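Long-range contacts in 3-isopropylmalate dehydratase small subunit (Campylobacter jejuni, PDB 3Q3W), which catalyses, as the small subunit of isopropylmalate isomerase, the interconversion of 2-isopropylmalate and 3-isopropylmalate by way of 2-isopropylmaleate: residues V77-F82 / E130-V135; A14-Y19 / D136-S141. One frame throughout, in Å; residues are numbered along the deposited sequence.

Contact 1: residues V77-F82 / E130-V135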
loop_
_atom_site.group_PDB
_atom_site.type_symbol
_atom_site.label_atom_id
_atom_site.label_comp_id
_atom_site.label_asym_id
_atom_site.label_seq_id
_atom_site.Cartn_x
_atom_site.Cartn_y
_atom_site.Cartn_z
ATOM N N VAL A 77 2.181 1.430 -5.796
ATOM C CA VAL A 77 1.358 1.870 -6.891
ATOM C C VAL A 77 0.896 0.624 -7.626
ATOM O O VAL A 77 1.717 -0.133 -8.172
ATOM C CB VAL A 77 2.149 2.779 -7.815
ATOM C CG1 VAL A 77 1.204 3.396 -8.882
ATOM C CG2 VAL A 77 2.800 3.843 -7.013
ATOM N N SER A 78 -0.407 0.387 -7.622
ATOM C CA SER A 78 -0.993 -0.797 -8.243
ATOM C C SER A 78 -2.153 -0.471 -9.174
ATOM O O SER A 78 -2.474 0.678 -9.416
ATOM C CB SER A 78 -1.469 -1.753 -7.173
ATOM O OG SER A 78 -1.479 -3.087 -7.654
ATOM N N PHE A 79 -2.763 -1.507 -9.725
ATOM C CA PHE A 79 -3.822 -1.307 -10.670
ATOM C C PHE A 79 -5.131 -1.526 -9.935
ATOM O O PHE A 79 -5.160 -1.498 -8.694
ATOM C CB PHE A 79 -3.652 -2.241 -11.862
ATOM C CG PHE A 79 -2.424 -1.964 -12.719
ATOM C CD1 PHE A 79 -1.845 -0.710 -12.783
ATOM C CD2 PHE A 79 -1.916 -2.979 -13.536
ATOM C CE1 PHE A 79 -0.774 -0.489 -13.609
ATOM C CE2 PHE A 79 -0.850 -2.761 -14.376
ATOM C CZ PHE A 79 -0.276 -1.519 -14.409
ATOM N N GLU A 80 -6.219 -1.697 -10.686
ATOM C CA GLU A 80 -7.559 -1.594 -10.130
ATOM C C GLU A 80 -7.936 -2.715 -9.201
ATOM O O GLU A 80 -7.392 -3.803 -9.271
ATOM C CB GLU A 80 -8.629 -1.491 -11.232
ATOM C CG GLU A 80 -8.533 -2.531 -12.379
ATOM C CD GLU A 80 -7.798 -1.988 -13.625
ATOM O OE1 GLU A 80 -6.636 -1.526 -13.496
ATOM O OE2 GLU A 80 -8.389 -2.023 -14.722
ATOM N N ASN A 81 -8.930 -2.410 -8.362
ATOM C CA ASN A 81 -9.543 -3.352 -7.447
ATOM C C ASN A 81 -8.512 -3.957 -6.509
ATOM O O ASN A 81 -8.517 -5.156 -6.227
ATOM C CB ASN A 81 -10.370 -4.420 -8.199
ATOM C CG ASN A 81 -11.291 -5.214 -7.284
ATOM O OD1 ASN A 81 -11.794 -4.697 -6.281
ATOM N ND2 ASN A 81 -11.493 -6.484 -7.605
ATOM N N PHE A 82 -7.649 -3.102 -5.997
ATOM C CA PHE A 82 -6.669 -3.537 -5.045
ATOM C C PHE A 82 -7.354 -3.925 -3.744
ATOM O O PHE A 82 -8.161 -3.175 -3.216
ATOM C CB PHE A 82 -5.664 -2.448 -4.749
ATOM C CG PHE A 82 -4.502 -2.910 -3.893
ATOM C CD1 PHE A 82 -3.313 -3.309 -4.464
ATOM C CD2 PHE A 82 -4.608 -2.933 -2.505
ATOM C CE1 PHE A 82 -2.249 -3.718 -3.673
ATOM C CE2 PHE A 82 -3.556 -3.340 -1.720
ATOM C CZ PHE A 82 -2.382 -3.756 -2.287
ATOM N N GLU A 130 -3.636 8.428 -14.669
ATOM C CA GLU A 130 -2.651 9.009 -13.775
ATOM C C GLU A 130 -1.815 7.869 -13.155
ATOM O O GLU A 130 -0.601 7.994 -13.058
ATOM C CB GLU A 130 -3.314 9.858 -12.689
ATOM C CG GLU A 130 -4.001 11.222 -13.155
ATOM C CD GLU A 130 -4.809 11.914 -12.010
ATOM O OE1 GLU A 130 -5.225 11.199 -11.069
ATOM O OE2 GLU A 130 -5.024 13.157 -12.047
ATOM N N VAL A 131 -2.457 6.761 -12.784
ATOM C CA VAL A 131 -1.743 5.578 -12.261
ATOM C C VAL A 131 -0.730 5.044 -13.298
ATOM O O VAL A 131 0.391 4.706 -12.959
ATOM C CB VAL A 131 -2.715 4.431 -11.852
ATOM C CG1 VAL A 131 -1.934 3.209 -11.378
ATOM C CG2 VAL A 131 -3.712 4.884 -10.767
ATOM N N LEU A 132 -1.132 5.030 -14.569
ATOM C CA LEU A 132 -0.359 4.410 -15.639
ATOM C C LEU A 132 0.903 5.208 -15.888
ATOM O O LEU A 132 2.003 4.662 -16.095
ATOM C CB LEU A 132 -1.221 4.356 -16.903
ATOM C CG LEU A 132 -1.411 2.969 -17.516
ATOM C CD1 LEU A 132 -1.274 1.876 -16.475
ATOM C CD2 LEU A 132 -2.770 2.911 -18.246
ATOM N N GLU A 133 0.712 6.521 -15.849
ATOM C CA GLU A 133 1.775 7.503 -15.960
ATOM C C GLU A 133 2.762 7.397 -14.812
ATOM O O GLU A 133 3.953 7.448 -15.032
ATOM C CB GLU A 133 1.140 8.898 -16.005
ATOM C CG GLU A 133 2.048 10.104 -15.871
ATOM C CD GLU A 133 1.307 11.426 -16.150
ATOM O OE1 GLU A 133 0.070 11.461 -16.075
ATOM O OE2 GLU A 133 1.955 12.447 -16.446
ATOM N N ILE A 134 2.256 7.338 -13.588
ATOM C CA ILE A 134 3.112 7.133 -12.374
ATOM C C ILE A 134 4.026 5.925 -12.486
ATOM O O ILE A 134 5.206 6.066 -12.326
ATOM C CB ILE A 134 2.257 7.040 -11.100
ATOM C CG1 ILE A 134 1.810 8.443 -10.704
ATOM C CG2 ILE A 134 3.006 6.442 -9.956
ATOM C CD1 ILE A 134 0.617 8.445 -9.820
ATOM N N VAL A 135 3.447 4.770 -12.790
ATOM C CA VAL A 135 4.138 3.533 -12.918
ATOM C C VAL A 135 5.240 3.651 -13.940
ATOM O O VAL A 135 6.392 3.333 -13.617
ATOM C CB VAL A 135 3.208 2.407 -13.323
ATOM C CG1 VAL A 135 4.056 1.159 -13.758
ATOM C CG2 VAL A 135 2.265 2.062 -12.163
#
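Helix 128-140 packs against a mixed beta sheet in this LeuD subunit, whose fold is that of the aconitase C-terminal domain, and here its first half meets the C-terminal end of strand 73-78, with Val-77 facing Val-131, Ile-134 and Val-135. One methyl does most of the work on the strand. Val-77 CG1, set anti to the backbone N (chi1 -173°), fits among three branches spaced i, i+3 and i+4 along the helix: Ile-134 CG2 and Val-135 CG2, each 3.7 Å away, and Val-131 CG1 at 4.0 Å. The side chains of Val-77 and Val-135 run antiparallel and pass one another, and Ile-134 CG2 also reaches Val-77 CG2. Ile-134 also touches Phe-162 of strand 160-163.

Two residues on, the ring of Phe-79 extends the apolar seam. Its CG lies beside its own backbone N (chi1 -66°), which brings the CD1-CE1 side of the ring to the helix. Val-131 CG1 sits at the ring edge, near its plane, while the side chains of Leu-132 and Phe-79 run roughly perpendicular, Leu-132 CD1 lying 3.7 Å from Phe-79 CE1. Lys-128 adds a cation-pi contact to the same ring. The backbone carbonyl of Ser-78 is buried without a polar partner; its O lies 3.2 Å from the methyl carbon CG1 of Val-131.

Contact 2: residues A14-Y19 / D136-S141; sequences ACPLEY and DELKKS
Strand 14-17 and the end of helix 128-140, residues 136-140, pass 8.4 Å apart at their axes with an angle of 117° between their N-to-C directions, and the CA atoms come nearest at Pro-16 and Leu-138. Leu-138 reaches from the helix to the strand. Its CG stands anti to the backbone N (chi1 -169°), which carries both methyls to the strand: CD2 lies 3.7 Å from Ala-14 CB and 3.9 Å from Pro-16 CD. Leu-138 CD2 also lies 3.6 Å from Ala-14 O; that oxygen is buried and has no polar partner in the model. Leu-138 also touches Phe-157 of strand 154-157.

This is helix-on-sheet packing in the aconitase C-terminal fold. Strand 9-17 lies between strand 73-78, parallel to it, and strand 145-149, antiparallel to it; the helix leads into the latter, and Lys-144, just before it, bonds through NZ to Leu-138 O and Ser-141 O.

Next to the leucine, the more exposed Lys-139 sets its CG against the CG corner of the Pro-16 ring, 3.8 Å away. A bend at chi3 then turns the chain toward Glu-18, which follows the strand at the centre of an inverse gamma turn and approaches from the opposite direction. The two form a salt bridge: Lys-139 NZ donates to Glu-18 OE2 at 3.0 Å, on the syn side but 30° out of the carboxylate plane, while OE1 remains 3.6 Å from NZ. On the helix itself, Lys-140 NZ bridges to the syn lone pair of Asp-136 OD1, 3.1 Å away.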
loop_
_atom_site.group_PDB
_atom_site.type_symbol
_atom_site.label_atom_id
_atom_site.label_comp_id
_atom_site.label_asym_id
_atom_site.label_seq_id
_atom_site.Cartn_x
_atom_site.Cartn_y
_atom_site.Cartn_z
ATOM N N ALA A 14 8.511 4.594 -3.470
ATOM C CA ALA A 14 7.323 3.963 -4.025
ATOM C C ALA A 14 7.704 2.813 -4.959
ATOM O O ALA A 14 8.739 2.890 -5.646
ATOM C CB ALA A 14 6.499 4.952 -4.728
ATOM N N CYS A 15 6.859 1.774 -4.971
ATOM C CA CYS A 15 7.112 0.529 -5.688
ATOM C C CYS A 15 5.893 0.185 -6.515
ATOM O O CYS A 15 4.799 0.032 -5.965
ATOM C CB CYS A 15 7.386 -0.642 -4.738
ATOM S SG CYS A 15 7.775 -2.149 -5.644
ATOM N N PRO A 16 6.075 0.035 -7.831
ATOM C CA PRO A 16 4.935 -0.284 -8.658
ATOM C C PRO A 16 4.680 -1.776 -8.716
ATOM O O PRO A 16 5.626 -2.554 -8.883
ATOM C CB PRO A 16 5.349 0.252 -10.028
ATOM C CG PRO A 16 6.822 0.114 -10.046
ATOM C CD PRO A 16 7.305 0.201 -8.629
ATOM N N LEU A 17 3.434 -2.169 -8.556
ATOM C CA LEU A 17 3.044 -3.576 -8.666
ATOM C C LEU A 17 1.940 -3.689 -9.737
ATOM O O LEU A 17 0.752 -3.489 -9.471
ATOM C CB LEU A 17 2.563 -4.137 -7.318
ATOM C CG LEU A 17 3.576 -4.061 -6.176
ATOM C CD1 LEU A 17 2.893 -4.511 -4.807
ATOM C CD2 LEU A 17 4.778 -4.897 -6.406
ATOM N N GLU A 18 2.363 -4.062 -10.940
ATOM C CA GLU A 18 1.517 -4.002 -12.127
ATOM C C GLU A 18 0.640 -5.242 -12.201
ATOM O O GLU A 18 0.754 -6.075 -13.119
ATOM C CB GLU A 18 2.406 -3.866 -13.357
ATOM C CG GLU A 18 3.146 -2.531 -13.405
ATOM C CD GLU A 18 3.982 -2.380 -14.686
ATOM O OE1 GLU A 18 3.406 -2.094 -15.769
ATOM O OE2 GLU A 18 5.202 -2.565 -14.597
ATOM N N TYR A 19 -0.233 -5.355 -11.208
ATOM C CA TYR A 19 -1.240 -6.373 -11.168
ATOM C C TYR A 19 -2.578 -5.700 -10.839
ATOM O O TYR A 19 -2.628 -4.730 -10.061
ATOM C CB TYR A 19 -0.893 -7.417 -10.119
ATOM C CG TYR A 19 0.549 -7.888 -10.094
ATOM C CD1 TYR A 19 0.960 -9.010 -10.827
ATOM C CD2 TYR A 19 1.501 -7.257 -9.291
ATOM C CE1 TYR A 19 2.301 -9.477 -10.782
ATOM C CE2 TYR A 19 2.839 -7.706 -9.243
ATOM C CZ TYR A 19 3.230 -8.821 -9.986
ATOM O OH TYR A 19 4.560 -9.270 -9.938
ATOM N N ASP A 136 4.923 4.201 -15.128
ATOM C CA ASP A 136 5.910 4.288 -16.192
ATOM C C ASP A 136 7.109 5.095 -15.736
ATOM O O ASP A 136 8.258 4.692 -15.877
ATOM C CB ASP A 136 5.365 4.945 -17.444
ATOM C CG ASP A 136 6.421 5.043 -18.512
ATOM O OD1 ASP A 136 6.907 6.158 -18.790
ATOM O OD2 ASP A 136 6.805 3.980 -19.002
ATOM N N GLU A 137 6.846 6.245 -15.162
ATOM C CA GLU A 137 7.934 7.087 -14.731
ATOM C C GLU A 137 8.719 6.445 -13.558
ATOM O O GLU A 137 9.936 6.565 -13.491
ATOM C CB GLU A 137 7.343 8.426 -14.322
ATOM C CG GLU A 137 8.283 9.400 -13.644
ATOM C CD GLU A 137 9.287 10.004 -14.561
ATOM O OE1 GLU A 137 8.975 10.156 -15.766
ATOM O OE2 GLU A 137 10.389 10.349 -14.067
ATOM N N LEU A 138 8.003 5.807 -12.631
ATOM C CA LEU A 138 8.627 5.266 -11.421
ATOM C C LEU A 138 9.624 4.174 -11.769
ATOM O O LEU A 138 10.716 4.064 -11.187
ATOM C CB LEU A 138 7.539 4.723 -10.478
ATOM C CG LEU A 138 7.934 4.351 -9.043
ATOM C CD1 LEU A 138 8.736 5.442 -8.329
ATOM C CD2 LEU A 138 6.629 4.052 -8.324
ATOM N N LYS A 139 9.238 3.355 -12.725
ATOM C CA LYS A 139 10.088 2.293 -13.173
ATOM C C LYS A 139 11.319 2.819 -13.837
ATOM O O LYS A 139 12.434 2.323 -13.587
ATOM C CB LYS A 139 9.356 1.469 -14.171
ATOM C CG LYS A 139 8.252 0.683 -13.567
ATOM C CD LYS A 139 7.780 -0.321 -14.574
ATOM C CE LYS A 139 7.154 0.289 -15.793
ATOM N NZ LYS A 139 6.680 -0.844 -16.618
ATOM N N LYS A 140 11.111 3.807 -14.710
ATOM C CA LYS A 140 12.206 4.439 -15.413
ATOM C C LYS A 140 13.141 5.209 -14.498
ATOM O O LYS A 140 14.330 5.312 -14.800
ATOM C CB LYS A 140 11.707 5.393 -16.484
ATOM C CG LYS A 140 11.063 4.711 -17.657
ATOM C CD LYS A 140 10.605 5.745 -18.637
ATOM C CE LYS A 140 10.016 5.093 -19.878
ATOM N NZ LYS A 140 9.309 6.065 -20.747
ATOM N N SER A 141 12.628 5.733 -13.382
ATOM C CA SER A 141 13.417 6.706 -12.607
ATOM C C SER A 141 14.397 6.047 -11.623
ATOM O O SER A 141 14.086 5.022 -10.974
ATOM C CB SER A 141 12.483 7.671 -11.844
ATOM O OG SER A 141 13.232 8.706 -11.218
#

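How the contacts relate
Contacts 1 and 2 are centred about 9 Å apart and use successive halves of one helix, 128-140, on two neighbouring parallel strands of the same sheet. Along the chain the order is 14-19, 77-82, 130-135, 136-141, so the contact 1 pair falls wholly within the span bracketed by contact 2. The strands join directly: Leu-17 N lies 2.7 Å from Val-77 O, a probable hydrogen bond, and Ser-78 OG bonds to Leu-17 O. Beyond the strands, Phe-79 CE2 packs 3.5 Å from Glu-18 CA. Val-135 ties the two together from the helix, touching Pro-16 and Glu-18 as well as Val-77. One helix thus spans two central strands of the small subunit.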